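Local structure of hydrolase (6IAH) at residues Ser100-Arg103 and Val104-Phe108; Phe219-Val222 and Gly223-Val226; Gly83-Glu86 and Trp87-Lys91; Leu155-Glu158 and Leu159-Arg162. The protein is a magnesium-binding phosphatase of the haloacid dehalogenase superfamily with diverse substrate specificity, and probably acts on phosphoglycolate. All coordinates share one frame; numbering follows the deposited sequence.

Contact 1. Residues Ser100-Arg103 and Val104-Phe108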
ATOM      1  N   SER A 100      19.056   0.783   9.395  0.50 25.88           N
ATOM      2  CA  SER A 100      19.879   0.465   8.215  0.50 24.74           C
ATOM      3  C   SER A 100      18.996   0.130   6.997  0.50 24.76           C
ATOM      4  O   SER A 100      19.235   0.624   5.893  0.50 25.36           O
ATOM      5  CB  SER A 100      20.843  -0.693   8.470  0.50 23.28           C
ATOM      6  OG  SER A 100      21.827  -0.408   9.449  0.50 21.60           O
ATOM      7  N   ILE A 101      17.989  -0.701   7.208  1.00 24.21           N
ATOM      8  CA  ILE A 101      17.133  -1.149   6.138  1.00 25.11           C
ATOM      9  C   ILE A 101      16.195  -0.056   5.671  1.00 26.94           C
ATOM     10  O   ILE A 101      15.967   0.116   4.478  1.00 25.05           O
ATOM     11  CB  ILE A 101      16.354  -2.402   6.531  1.00 25.76           C
ATOM     12  CG1 ILE A 101      17.319  -3.569   6.521  1.00 24.93           C
ATOM     13  CG2 ILE A 101      15.225  -2.678   5.516  1.00 28.80           C
ATOM     14  CD1 ILE A 101      16.815  -4.852   7.108  1.00 24.34           C
ATOM     15  N   GLU A 102      15.647   0.672   6.626  1.00 26.80           N
ATOM     16  CA  GLU A 102      14.732   1.723   6.328  1.00 28.21           C
ATOM     17  C   GLU A 102      15.355   2.828   5.509  1.00 28.01           C
ATOM     18  O   GLU A 102      14.716   3.327   4.585  1.00 29.66           O
ATOM     19  CB  GLU A 102      14.197   2.274   7.644  1.00 35.48           C
ATOM     20  CG  GLU A 102      13.394   3.531   7.520  1.00 40.65           C
ATOM     21  CD  GLU A 102      12.719   3.826   8.836  1.00 47.27           C
ATOM     22  OE1 GLU A 102      12.116   2.899   9.371  1.00 46.41           O
ATOM     23  OE2 GLU A 102      12.848   4.948   9.326  1.00 54.27           O
ATOM     24  N   ARG A 103      16.588   3.191   5.814  1.00 25.24           N
ATOM     25  CA  ARG A 103      17.286   4.202   5.100  1.00 26.14           C
ATOM     26  C   ARG A 103      17.504   3.746   3.656  1.00 26.49           C
ATOM     27  O   ARG A 103      17.299   4.536   2.702  1.00 23.41           O
ATOM     28  CB  ARG A 103      18.622   4.547   5.785  1.00 31.71           C
ATOM     29  CG  ARG A 103      19.165   5.847   5.297  1.00 39.02           C
ATOM     30  CD  ARG A 103      20.618   6.102   5.612  1.00 43.75           C
ATOM     31  NE  ARG A 103      21.007   7.415   5.085  1.00 44.61           N
ATOM     32  CZ  ARG A 103      22.072   8.117   5.463  1.00 50.48           C
ATOM     33  NH1 ARG A 103      22.920   7.630   6.366  1.00 47.35           N
ATOM     34  NH2 ARG A 103      22.292   9.329   4.939  1.00 53.22           N
ATOM     35  N   VAL A 104      17.881   2.492   3.487  1.00 24.11           N
ATOM     36  CA  VAL A 104      18.134   1.971   2.109  1.00 23.50           C
ATOM     37  C   VAL A 104      16.786   1.838   1.333  1.00 25.10           C
ATOM     38  O   VAL A 104      16.673   2.267   0.189  1.00 24.77           O
ATOM     39  CB  VAL A 104      18.843   0.627   2.155  1.00 23.88           C
ATOM     40  CG1 VAL A 104      18.810  -0.064   0.778  1.00 21.43           C
ATOM     41  CG2 VAL A 104      20.274   0.781   2.664  1.00 25.76           C
ATOM     42  N   PHE A 105      15.752   1.315   1.987  1.00 22.70           N
ATOM     43  CA  PHE A 105      14.457   1.182   1.330  1.00 25.50           C
ATOM     44  C   PHE A 105      13.968   2.553   0.837  1.00 24.80           C
ATOM     45  O   PHE A 105      13.503   2.705  -0.298  1.00 23.17           O
ATOM     46  CB  PHE A 105      13.436   0.520   2.261  1.00 25.71           C
ATOM     47  CG  PHE A 105      12.148   0.116   1.589  1.00 25.82           C
ATOM     48  CD1 PHE A 105      11.218   1.072   1.196  1.00 26.92           C
ATOM     49  CD2 PHE A 105      11.867  -1.210   1.331  1.00 28.78           C
ATOM     50  CE1 PHE A 105      10.036   0.689   0.574  1.00 25.03           C
ATOM     51  CE2 PHE A 105      10.679  -1.594   0.751  1.00 28.07           C
ATOM     52  CZ  PHE A 105       9.761  -0.644   0.370  1.00 25.35           C
ATOM     53  N   ASN A 106      13.990   3.549   1.724  1.00 24.29           N
ATOM     54  CA  ASN A 106      13.488   4.832   1.372  1.00 25.04           C
ATOM     55  C   ASN A 106      14.328   5.508   0.246  1.00 24.86           C
ATOM     56  O   ASN A 106      13.780   6.228  -0.612  1.00 22.64           O
ATOM     57  CB  ASN A 106      13.400   5.755   2.608  1.00 28.52           C
ATOM     58  CG  ASN A 106      12.200   5.459   3.497  1.00 31.69           C
ATOM     59  OD1 ASN A 106      11.215   4.869   3.091  1.00 33.12           O
ATOM     60  ND2 ASN A 106      12.287   5.896   4.736  1.00 34.96           N
ATOM     61  N   THR A 107      15.629   5.310   0.256  1.00 23.95           N
ATOM     62  CA  THR A 107      16.493   5.744  -0.834  1.00 25.31           C
ATOM     63  C   THR A 107      15.986   5.183  -2.195  1.00 24.15           C
ATOM     64  O   THR A 107      15.852   5.942  -3.152  1.00 22.92           O
ATOM     65  CB  THR A 107      17.965   5.353  -0.544  1.00 26.06           C
ATOM     66  OG1 THR A 107      18.384   6.008   0.675  1.00 26.19           O
ATOM     67  CG2 THR A 107      18.885   5.774  -1.685  1.00 28.97           C
ATOM     68  N   PHE A 108      15.651   3.895  -2.234  1.00 26.54           N
ATOM     69  CA  PHE A 108      15.201   3.228  -3.472  1.00 26.37           C
ATOM     70  C   PHE A 108      13.756   3.675  -3.850  1.00 29.01           C
ATOM     71  O   PHE A 108      13.480   3.930  -5.019  1.00 25.39           O
ATOM     72  CB  PHE A 108      15.236   1.704  -3.349  1.00 24.40           C
ATOM     73  CG  PHE A 108      16.590   1.105  -3.499  1.00 24.34           C
ATOM     74  CD1 PHE A 108      17.374   1.377  -4.622  1.00 24.72           C
ATOM     75  CD2 PHE A 108      17.094   0.210  -2.545  1.00 23.30           C
ATOM     76  CE1 PHE A 108      18.640   0.792  -4.752  1.00 24.74           C
ATOM     77  CE2 PHE A 108      18.346  -0.356  -2.675  1.00 22.79           C
ATOM     78  CZ  PHE A 108      19.106  -0.093  -3.782  1.00 23.94           C
TER
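The carboxylate of Glu-102 and the amide of Asn-106 lie side by side and point the same way, their planes 44° apart, so that neither stacks on the other. The touch is instead between an aliphatic carbon and the amide nitrogen, Glu-102 CG to Asn-106 ND2 at 3.8 Å. The ring of Phe-105 leads away from this turn and meets Phe-57 edge-to-face, just as Phe-108 meets Phe-119 and Phe-121. Glu-102, Phe-105, Asn-106 and Phe-108 sit on alpha-helix 100-110, part of a helical insertion consistent with the cap of haloacid dehalogenase phosphatases. Successive turns are joined in the usual i to i+4 manner: Phe-105 N donates to Ile-101 O at 2.8 Å, and Asn-106 N to Glu-102 O at 3.0 Å. The residue types follow the two environments. Ile-101 and Phe-105 are buried against helix 56-68, whereas Glu-102 and Arg-103 face solvent; the extended Arg-103 carries its NE to Glu-116 O. Thr-107 suits a buried position because its hydroxyl is used twice, as donor to the helix and as partner of Leu-118 N in the following loop. With OG1 beside its own backbone N (chi1 -61°), the hydroxyl is held back over the preceding turn. A valine here would keep the shape but is likely to leave Leu-118 N without its mate and Arg-103 O with one donor fewer. That carbonyl oxygen is gripped from opposite faces of its plane, by Thr-107 OG1 at 2.7 Å and by Thr-107 N at 3.1 Å.

Contact 2. Residues Phe219-Val222 and Gly223-Val226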
ATOM      1  N   PHE A 219     -20.096  -0.668  -0.781  1.00 24.90           N
ATOM      2  CA  PHE A 219     -18.766  -1.017  -1.100  1.00 26.44           C
ATOM      3  C   PHE A 219     -18.751  -1.508  -2.529  1.00 27.92           C
ATOM      4  O   PHE A 219     -19.642  -2.265  -2.911  1.00 27.48           O
ATOM      5  CB  PHE A 219     -18.232  -2.142  -0.179  1.00 26.61           C
ATOM      6  CG  PHE A 219     -16.918  -2.723  -0.656  1.00 27.21           C
ATOM      7  CD1 PHE A 219     -15.726  -1.943  -0.599  1.00 26.89           C
ATOM      8  CD2 PHE A 219     -16.855  -4.006  -1.251  1.00 27.52           C
ATOM      9  CE1 PHE A 219     -14.531  -2.449  -1.065  1.00 25.81           C
ATOM     10  CE2 PHE A 219     -15.649  -4.502  -1.716  1.00 27.09           C
ATOM     11  CZ  PHE A 219     -14.475  -3.734  -1.614  1.00 27.11           C
ATOM     12  N   VAL A 220     -17.761  -1.059  -3.308  1.00 26.84           N
ATOM     13  CA  VAL A 220     -17.544  -1.527  -4.688  1.00 27.68           C
ATOM     14  C   VAL A 220     -16.112  -1.992  -4.847  1.00 29.51           C
ATOM     15  O   VAL A 220     -15.147  -1.260  -4.495  1.00 28.13           O
ATOM     16  CB  VAL A 220     -17.914  -0.384  -5.676  1.00 29.43           C
ATOM     17  CG1 VAL A 220     -17.467  -0.658  -7.105  1.00 33.15           C
ATOM     18  CG2 VAL A 220     -19.416  -0.145  -5.634  1.00 31.89           C
ATOM     19  N   MET A 221     -15.937  -3.158  -5.449  1.00 27.43           N
ATOM     20  CA  MET A 221     -14.634  -3.694  -5.626  1.00 27.56           C
ATOM     21  C   MET A 221     -14.287  -3.627  -7.076  1.00 29.40           C
ATOM     22  O   MET A 221     -14.923  -4.295  -7.884  1.00 31.82           O
ATOM     23  CB  MET A 221     -14.529  -5.121  -5.136  1.00 27.53           C
ATOM     24  CG  MET A 221     -13.105  -5.649  -5.331  1.00 30.97           C
ATOM     25  SD  MET A 221     -12.790  -7.317  -4.793  1.00 39.96           S
ATOM     26  CE  MET A 221     -13.013  -7.122  -3.012  1.00 39.40           C
ATOM     27  N   VAL A 222     -13.251  -2.851  -7.407  1.00 26.61           N
ATOM     28  CA  VAL A 222     -12.805  -2.737  -8.790  1.00 30.82           C
ATOM     29  C   VAL A 222     -12.355  -4.084  -9.293  1.00 28.15           C
ATOM     30  O   VAL A 222     -11.795  -4.856  -8.521  1.00 33.62           O
ATOM     31  CB  VAL A 222     -11.766  -1.640  -9.017  1.00 26.96           C
ATOM     32  CG1 VAL A 222     -12.379  -0.300  -8.648  1.00 28.20           C
ATOM     33  CG2 VAL A 222     -10.468  -1.911  -8.240  1.00 27.98           C
ATOM     34  N   GLY A 223     -12.664  -4.385 -10.544  1.00 35.66           N
ATOM     35  CA  GLY A 223     -12.266  -5.672 -11.164  1.00 39.84           C
ATOM     36  C   GLY A 223     -13.181  -6.864 -10.828  1.00 42.51           C
ATOM     37  O   GLY A 223     -13.005  -7.978 -11.375  1.00 57.05           O
ATOM     38  N   ARG A 224     -14.100  -6.665  -9.904  1.00 35.75           N
ATOM     39  CA  ARG A 224     -15.159  -7.629  -9.619  1.00 36.89           C
ATOM     40  C   ARG A 224     -16.525  -7.025  -9.860  1.00 37.71           C
ATOM     41  O   ARG A 224     -17.333  -7.598 -10.581  1.00 40.17           O
ATOM     42  CB  ARG A 224     -15.033  -8.097  -8.176  1.00 34.67           C
ATOM     43  CG  ARG A 224     -15.839  -9.335  -7.821  1.00 34.48           C
ATOM     44  CD  ARG A 224     -15.780  -9.556  -6.326  1.00 34.13           C
ATOM     45  NE  ARG A 224     -16.554  -8.525  -5.616  1.00 31.17           N
ATOM     46  CZ  ARG A 224     -16.552  -8.346  -4.307  1.00 29.32           C
ATOM     47  NH1 ARG A 224     -15.814  -9.111  -3.524  1.00 32.64           N
ATOM     48  NH2 ARG A 224     -17.318  -7.384  -3.767  1.00 28.29           N
ATOM     49  N   ASP A 225     -16.800  -5.876  -9.257  1.00 32.73           N
ATOM     50  CA  ASP A 225     -18.119  -5.254  -9.282  1.00 33.42           C
ATOM     51  C   ASP A 225     -18.253  -4.234 -10.434  1.00 36.03           C
ATOM     52  O   ASP A 225     -19.356  -3.840 -10.832  1.00 35.70           O
ATOM     53  CB  ASP A 225     -18.410  -4.572  -7.937  1.00 32.28           C
ATOM     54  CG  ASP A 225     -18.260  -5.503  -6.783  1.00 33.15           C
ATOM     55  OD1 ASP A 225     -18.411  -6.737  -6.985  1.00 34.83           O
ATOM     56  OD2 ASP A 225     -18.005  -5.063  -5.655  1.00 29.70           O
ATOM     57  N   VAL A 226     -17.109  -3.804 -10.959  1.00 35.38           N
ATOM     58  CA  VAL A 226     -17.041  -2.757 -11.951  1.00 34.75           C
ATOM     59  C   VAL A 226     -15.666  -2.904 -12.561  1.00 30.17           C
ATOM     60  O   VAL A 226     -14.774  -3.482 -11.936  1.00 32.37           O
ATOM     61  CB  VAL A 226     -17.302  -1.383 -11.265  1.00 36.33           C
ATOM     62  CG1 VAL A 226     -16.109  -0.962 -10.400  1.00 33.30           C
ATOM     63  CG2 VAL A 226     -17.649  -0.326 -12.294  1.00 38.99           C
TER
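Met-221 and Arg-224 bury the most surface here, followed by Val-222, and the chain reverses between the first two. Met-221 O accepts from Arg-224 N at 3.2 Å and from Asp-225 N at 2.8 Å, the second bond lying nearly in line with the carbonyl. The first closes a type II beta turn, with Val-222 and Gly-223 at its corners; the positive phi of Gly-223 (81°) is one that glycine adopts readily, and a beta carbon there would clash with Val-222 O. The turn brings Arg-224 back over Met-221. Its chain, bent at chi3 (70°), lays the guanidinium across the methionine, with Met-221 CB 3.7 Å above the plane toward its rim and Met-221 CE 3.5 Å from Arg-224 NH1. A flexible, unbranched thioether fits such a flat cation well. The guanidinium also grips Asp-225 side-on, NE to OD1 at 2.9 Å and NH2 to OD2, while OD2 takes a further bond from Met-221 N at 2.8 Å. Glu-204 forms a second salt bridge with Arg-224 NH2. An alanine in place of Met-221 would probably leave part of the guanidinium face uncovered and the arginine chain less firmly placed. Val-222, at the first corner, sends CG1 to within 4.2 Å of Val-226 CG1 and touches Asp-199, a ligand of the bound magnesium. Such a turn at the end of the edge strand 218-221, beside the metal-binding aspartates, belongs to the Rossmann-like core of haloacid dehalogenase enzymes, whose active site lies at the strand ends.

Contact 3. Residues Gly83-Glu86 and Trp87-Lys91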
ATOM      1  N   GLY A  83       2.596 -14.562  10.824  1.00 26.92           N
ATOM      2  CA  GLY A  83       3.909 -14.287  11.412  1.00 29.52           C
ATOM      3  C   GLY A  83       4.407 -12.848  11.218  1.00 29.44           C
ATOM      4  O   GLY A  83       3.921 -12.086  10.367  1.00 26.03           O
ATOM      5  N   THR A  84       5.362 -12.472  12.050  1.00 26.51           N
ATOM      6  CA  THR A  84       5.953 -11.162  12.018  1.00 26.63           C
ATOM      7  C   THR A  84       7.461 -11.383  11.966  1.00 26.83           C
ATOM      8  O   THR A  84       7.943 -12.528  11.936  1.00 25.97           O
ATOM      9  CB  THR A  84       5.612 -10.361  13.312  1.00 27.68           C
ATOM     10  OG1 THR A  84       6.342 -10.926  14.416  1.00 27.39           O
ATOM     11  CG2 THR A  84       4.090 -10.382  13.559  1.00 28.64           C
ATOM     12  N   ILE A  85       8.193 -10.279  11.945  1.00 25.55           N
ATOM     13  CA  ILE A  85       9.675 -10.310  11.897  1.00 25.37           C
ATOM     14  C   ILE A  85      10.286 -11.072  13.088  1.00 27.22           C
ATOM     15  O   ILE A  85      11.384 -11.646  12.987  1.00 24.69           O
ATOM     16  CB  ILE A  85      10.277  -8.876  11.754  1.00 24.94           C
ATOM     17  CG1 ILE A  85      11.746  -8.923  11.272  1.00 21.43           C
ATOM     18  CG2 ILE A  85      10.200  -8.059  13.082  1.00 24.46           C
ATOM     19  CD1 ILE A  85      11.947  -9.738   9.970  1.00 22.31           C
ATOM     20  N   GLU A  86       9.576 -11.094  14.210  1.00 26.34           N
ATOM     21  CA  GLU A  86      10.003 -11.841  15.376  1.00 28.63           C
ATOM     22  C   GLU A  86      10.320 -13.302  15.104  1.00 26.82           C
ATOM     23  O   GLU A  86      11.222 -13.842  15.698  1.00 25.94           O
ATOM     24  CB  GLU A  86       8.935 -11.719  16.489  1.00 37.73           C
ATOM     25  CG  GLU A  86       9.144 -12.648  17.684  1.00 46.07           C
ATOM     26  CD  GLU A  86       7.921 -12.629  18.586  1.00 59.80           C
ATOM     27  OE1 GLU A  86       7.635 -11.540  19.159  1.00 68.59           O
ATOM     28  OE2 GLU A  86       7.238 -13.685  18.670  1.00 66.71           O
ATOM     29  N   TRP A  87       9.530 -13.967  14.295  1.00 26.67           N
ATOM     30  CA  TRP A  87       9.805 -15.364  13.968  1.00 27.76           C
ATOM     31  C   TRP A  87      11.215 -15.543  13.339  1.00 24.90           C
ATOM     32  O   TRP A  87      11.933 -16.459  13.680  1.00 27.08           O
ATOM     33  CB  TRP A  87       8.729 -15.909  13.039  1.00 27.90           C
ATOM     34  CG  TRP A  87       8.759 -17.376  12.705  1.00 27.88           C
ATOM     35  CD1 TRP A  87       8.075 -18.358  13.350  1.00 30.27           C
ATOM     36  CD2 TRP A  87       9.441 -18.015  11.622  1.00 28.01           C
ATOM     37  NE1 TRP A  87       8.299 -19.559  12.765  1.00 29.63           N
ATOM     38  CE2 TRP A  87       9.117 -19.392  11.690  1.00 29.25           C
ATOM     39  CE3 TRP A  87      10.302 -17.563  10.609  1.00 29.38           C
ATOM     40  CZ2 TRP A  87       9.645 -20.365  10.785  1.00 31.90           C
ATOM     41  CZ3 TRP A  87      10.828 -18.531   9.682  1.00 31.40           C
ATOM     42  CH2 TRP A  87      10.448 -19.895   9.756  1.00 33.25           C
ATOM     43  N   VAL A  88      11.557 -14.636  12.441  1.00 24.23           N
ATOM     44  CA  VAL A  88      12.801 -14.631  11.718  1.00 23.73           C
ATOM     45  C   VAL A  88      13.966 -14.327  12.632  1.00 24.25           C
ATOM     46  O   VAL A  88      14.967 -15.025  12.628  1.00 23.02           O
ATOM     47  CB  VAL A  88      12.758 -13.613  10.536  1.00 23.38           C
ATOM     48  CG1 VAL A  88      14.012 -13.764   9.678  1.00 26.03           C
ATOM     49  CG2 VAL A  88      11.560 -13.877   9.606  1.00 24.39           C
ATOM     50  N   ARG A  89      13.804 -13.290  13.471  1.00 22.22           N
ATOM     51  CA  ARG A  89      14.801 -12.897  14.400  1.00 23.29           C
ATOM     52  C   ARG A  89      15.087 -13.936  15.439  1.00 24.84           C
ATOM     53  O   ARG A  89      16.266 -14.177  15.776  1.00 24.79           O
ATOM     54  CB  ARG A  89      14.434 -11.562  15.072  1.00 21.93           C
ATOM     55  CG  ARG A  89      14.457 -10.423  14.104  1.00 22.44           C
ATOM     56  CD  ARG A  89      13.829  -9.169  14.743  1.00 23.23           C
ATOM     57  NE  ARG A  89      13.839  -8.016  13.842  1.00 22.86           N
ATOM     58  CZ  ARG A  89      13.328  -6.819  14.151  1.00 26.79           C
ATOM     59  NH1 ARG A  89      12.763  -6.670  15.358  1.00 25.24           N
ATOM     60  NH2 ARG A  89      13.339  -5.802  13.264  1.00 26.73           N
ATOM     61  N   GLU A  90      14.035 -14.598  15.894  1.00 25.12           N
ATOM     62  CA  GLU A  90      14.218 -15.663  16.877  1.00 27.20           C
ATOM     63  C   GLU A  90      14.905 -16.843  16.229  1.00 28.63           C
ATOM     64  O   GLU A  90      15.740 -17.486  16.843  1.00 29.58           O
ATOM     65  CB  GLU A  90      12.904 -16.087  17.485  1.00 30.96           C
ATOM     66  CG  GLU A  90      12.427 -15.181  18.607  1.00 37.18           C
ATOM     67  CD  GLU A  90      11.034 -15.547  19.112  1.00 46.46           C
ATOM     68  OE1 GLU A  90      10.513 -16.616  18.734  1.00 55.17           O
ATOM     69  OE2 GLU A  90      10.451 -14.762  19.885  1.00 52.39           O
ATOM     70  N   LYS A  91      14.528 -17.164  15.006  1.00 25.97           N
ATOM     71  CA  LYS A  91      15.140 -18.304  14.329  1.00 26.22           C
ATOM     72  C   LYS A  91      16.663 -18.130  14.088  1.00 28.19           C
ATOM     73  O   LYS A  91      17.422 -19.040  14.367  1.00 28.81           O
ATOM     74  CB  LYS A  91      14.449 -18.498  13.016  1.00 26.57           C
ATOM     75  CG  LYS A  91      14.930 -19.690  12.257  1.00 31.98           C
ATOM     76  CD  LYS A  91      13.988 -19.933  11.092  1.00 37.04           C
ATOM     77  CE  LYS A  91      14.479 -21.087  10.249  1.00 43.70           C
ATOM     78  NZ  LYS A  91      14.409 -22.380  10.996  1.00 50.02           N
TER
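Arg-89 folds back over Ile-85, one turn earlier in helix 85-92, a short alpha-helix whose N-cap is Thr-84. The threonine suits that place because its OG1 accepts from Glu-86 N, satisfying an amide of the first turn. Along the arginine, CB and CG pass beside the carbonyl of Ile-85, with Arg-89 CG 3.5 Å from Ile-85 O. CD lies between, still 3.9 Å from Ile-85 O and 4.1 Å from Ile-85 CG1, and NE approaches that same carbon at 3.4 Å. At the tip, Ile-85 CG2 stands 3.5 Å above the centre of the guanidinium, a methyl group over a flat cation. Because Arg-89 CG lies beside its own backbone N (chi1 -67°), the otherwise extended chain runs back toward the helix start. Its NE makes a salt bridge to Glu-61, tying this helix to helix 56-68. Branched Ile-85 also turns CD1 to Val-88 CB, at 4.0 Å, on the buried flank. The solvent-facing flank carries Glu-86 and Glu-90 side by side, carboxylate planes 14° apart; this pairing of like charges probably costs some stability, with Glu-86 OE2 and Glu-90 OE2 3.6 Å apart.

Contact 4. Residues Leu155-Glu158 and Leu159-Arg162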
ATOM      1  N   LEU A 155       2.972  12.173   3.458  1.00 32.01           N
ATOM      2  CA  LEU A 155       3.957  12.435   2.427  1.00 34.39           C
ATOM      3  C   LEU A 155       3.649  11.603   1.207  1.00 29.79           C
ATOM      4  O   LEU A 155       3.720  12.086   0.086  1.00 30.44           O
ATOM      5  CB  LEU A 155       5.354  12.053   2.932  1.00 39.30           C
ATOM      6  CG  LEU A 155       6.548  12.351   2.028  1.00 46.55           C
ATOM      7  CD1 LEU A 155       7.751  12.762   2.884  1.00 52.73           C
ATOM      8  CD2 LEU A 155       6.937  11.185   1.139  1.00 45.33           C
ATOM      9  N   GLU A 156       3.352  10.327   1.421  1.00 28.88           N
ATOM     10  CA  GLU A 156       3.040   9.413   0.305  1.00 28.26           C
ATOM     11  C   GLU A 156       1.725   9.798  -0.397  1.00 27.24           C
ATOM     12  O   GLU A 156       1.530   9.497  -1.587  1.00 25.14           O
ATOM     13  CB  GLU A 156       2.952   7.981   0.814  1.00 30.80           C
ATOM     14  CG  GLU A 156       4.316   7.374   1.076  1.00 31.71           C
ATOM     15  CD  GLU A 156       4.197   6.080   1.824  1.00 37.88           C
ATOM     16  OE1 GLU A 156       3.135   5.788   2.460  1.00 33.64           O
ATOM     17  OE2 GLU A 156       5.148   5.317   1.673  1.00 45.97           O
ATOM     18  N   MET A 157       0.823  10.420   0.364  1.00 23.79           N
ATOM     19  CA  MET A 157      -0.418  10.901  -0.168  1.00 28.18           C
ATOM     20  C   MET A 157      -0.190  12.156  -1.082  1.00 30.78           C
ATOM     21  O   MET A 157      -0.814  12.277  -2.153  1.00 29.44           O
ATOM     22  CB  MET A 157      -1.407  11.191   0.986  1.00 27.91           C
ATOM     23  CG  MET A 157      -2.841  11.394   0.555  1.00 29.37           C
ATOM     24  SD  MET A 157      -3.568  10.117  -0.581  1.00 26.62           S
ATOM     25  CE  MET A 157      -4.568  11.187  -1.536  1.00 27.80           C
ATOM     26  N   GLU A 158       0.706  13.054  -0.666  1.00 29.70           N
ATOM     27  CA  GLU A 158       1.135  14.148  -1.533  0.50 28.31           C
ATOM     28  C   GLU A 158       1.704  13.604  -2.852  1.00 26.80           C
ATOM     29  O   GLU A 158       1.382  14.136  -3.922  1.00 25.65           O
ATOM     30  CB  GLU A 158       2.161  15.042  -0.840  0.50 28.66           C
ATOM     31  CG  GLU A 158       2.348  16.402  -1.503  0.50 29.01           C
ATOM     32  CD  GLU A 158       3.396  16.387  -2.593  0.50 29.49           C
ATOM     33  OE1 GLU A 158       4.417  15.685  -2.407  0.50 28.69           O
ATOM     34  OE2 GLU A 158       3.209  17.082  -3.628  0.50 29.82           O
ATOM     35  N   LEU A 159       2.536  12.572  -2.777  1.00 22.87           N
ATOM     36  CA  LEU A 159       3.042  11.898  -4.005  1.00 25.69           C
ATOM     37  C   LEU A 159       1.908  11.342  -4.893  1.00 26.17           C
ATOM     38  O   LEU A 159       1.939  11.487  -6.129  1.00 25.85           O
ATOM     39  CB  LEU A 159       4.030  10.752  -3.686  1.00 28.38           C
ATOM     40  CG  LEU A 159       5.283  11.111  -2.854  1.00 29.17           C
ATOM     41  CD1 LEU A 159       6.092   9.854  -2.570  1.00 32.97           C
ATOM     42  CD2 LEU A 159       6.097  12.167  -3.567  1.00 29.42           C
ATOM     43  N   ALA A 160       0.929  10.680  -4.268  1.00 25.24           N
ATOM     44  CA  ALA A 160      -0.224  10.190  -4.990  1.00 25.19           C
ATOM     45  C   ALA A 160      -0.979  11.312  -5.725  1.00 25.20           C
ATOM     46  O   ALA A 160      -1.350  11.134  -6.869  1.00 22.68           O
ATOM     47  CB  ALA A 160      -1.157   9.472  -4.057  1.00 24.18           C
ATOM     48  N   GLU A 161      -1.218  12.431  -5.030  1.00 22.31           N
ATOM     49  CA  GLU A 161      -1.772  13.597  -5.671  1.00 23.53           C
ATOM     50  C   GLU A 161      -0.992  14.121  -6.885  1.00 23.78           C
ATOM     51  O   GLU A 161      -1.587  14.584  -7.847  1.00 23.85           O
ATOM     52  CB  GLU A 161      -1.947  14.722  -4.677  1.00 23.59           C
ATOM     53  CG  GLU A 161      -2.977  14.360  -3.661  1.00 25.78           C
ATOM     54  CD  GLU A 161      -3.044  15.349  -2.522  1.00 31.03           C
ATOM     55  OE1 GLU A 161      -2.028  16.011  -2.217  1.00 35.25           O
ATOM     56  OE2 GLU A 161      -4.132  15.478  -1.954  1.00 34.60           O
ATOM     57  N   ARG A 162       0.331  13.991  -6.878  1.00 23.78           N
ATOM     58  CA  ARG A 162       1.141  14.287  -8.055  1.00 25.11           C
ATOM     59  C   ARG A 162       0.893  13.319  -9.177  1.00 25.34           C
ATOM     60  O   ARG A 162       0.746  13.717 -10.342  1.00 29.30           O
ATOM     61  CB  ARG A 162       2.629  14.282  -7.719  1.00 26.07           C
ATOM     62  CG  ARG A 162       3.006  15.393  -6.716  1.00 29.23           C
ATOM     63  CD  ARG A 162       4.521  15.339  -6.594  1.00 33.41           C
ATOM     64  NE  ARG A 162       5.002  15.816  -5.320  1.00 33.83           N
ATOM     65  CZ  ARG A 162       6.270  15.649  -4.930  1.00 32.96           C
ATOM     66  NH1 ARG A 162       7.183  15.137  -5.734  1.00 35.35           N
ATOM     67  NH2 ARG A 162       6.628  16.058  -3.776  1.00 36.33           N
TER
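Charge links Glu-158 to Arg-162 one helical turn on, at least in the conformer described; a second one was modelled for the glutamate, so the salt bridge may not be permanent. Arg-162 NE donates to Glu-158 OE2 at 2.8 Å, almost straight (178°) and in the guanidinium plane, whereas the bond from Arg-162 NH2 to Glu-158 OE1, though only 2.6 Å long, is bent and weak. A kink in the glutamate at chi2 (-88°) swings its carboxylate toward the arginine. The planes stay 50° apart, so the pairing is not flat. Arg-162 NH1 has a further partner in Glu-113. Two other glutamates have partners beyond the helix segment: Glu-156 forms a salt bridge with Arg-174, and Glu-161 OE2 accepts from Phe-168 N.

Apolar contacts come next. Leu-155 and Leu-159 run alongside each other, CD2 of the first 4.0 Å from CD1 of the second, and both reach Leu-110 of helix 100-110. The other branch of Leu-159, CD2, lies 3.7 Å above the centre of the Arg-162 guanidinium. Met-157 crosses Glu-161 at about a right angle, CE to CG at 4.1 Å, and small Ala-160 suits a buried flank about 6 Å from the side chain of Asp-8.

Backbone bonds of the i to i+4 kind run beneath all this, Glu-161 N to Met-157 O at 2.9 Å among them. Helix 154-164 is the connecting helix of a beta-alpha-beta unit, between parallel strands 145-149 and 171-172, as in the Rossmann-like core of the haloacid dehalogenase fold.

Contacts 1, 3 and 4 each join successive turns of one helix and are partly buried, whereas contact 2 reverses the chain at the surface. Contacts 1 and 3 lie in the helical region that is probably the cap, and both their helices pack on helix 56-68; contacts 2 and 4 belong to the parallel-sheet core, nearer the magnesium-binding aspartates. Leu-110, on the helix of contact 1, meets the leucines of contact 4, though the contacts' nearest atoms stay about 6 Å apart. Chemistry follows place: aromatic packing and a shared hydroxyl in contact 1; in the others aliphatic carbon covers an arginine, with an acid partner inside contacts 2 and 4 but on helix 56-68 in contact 3.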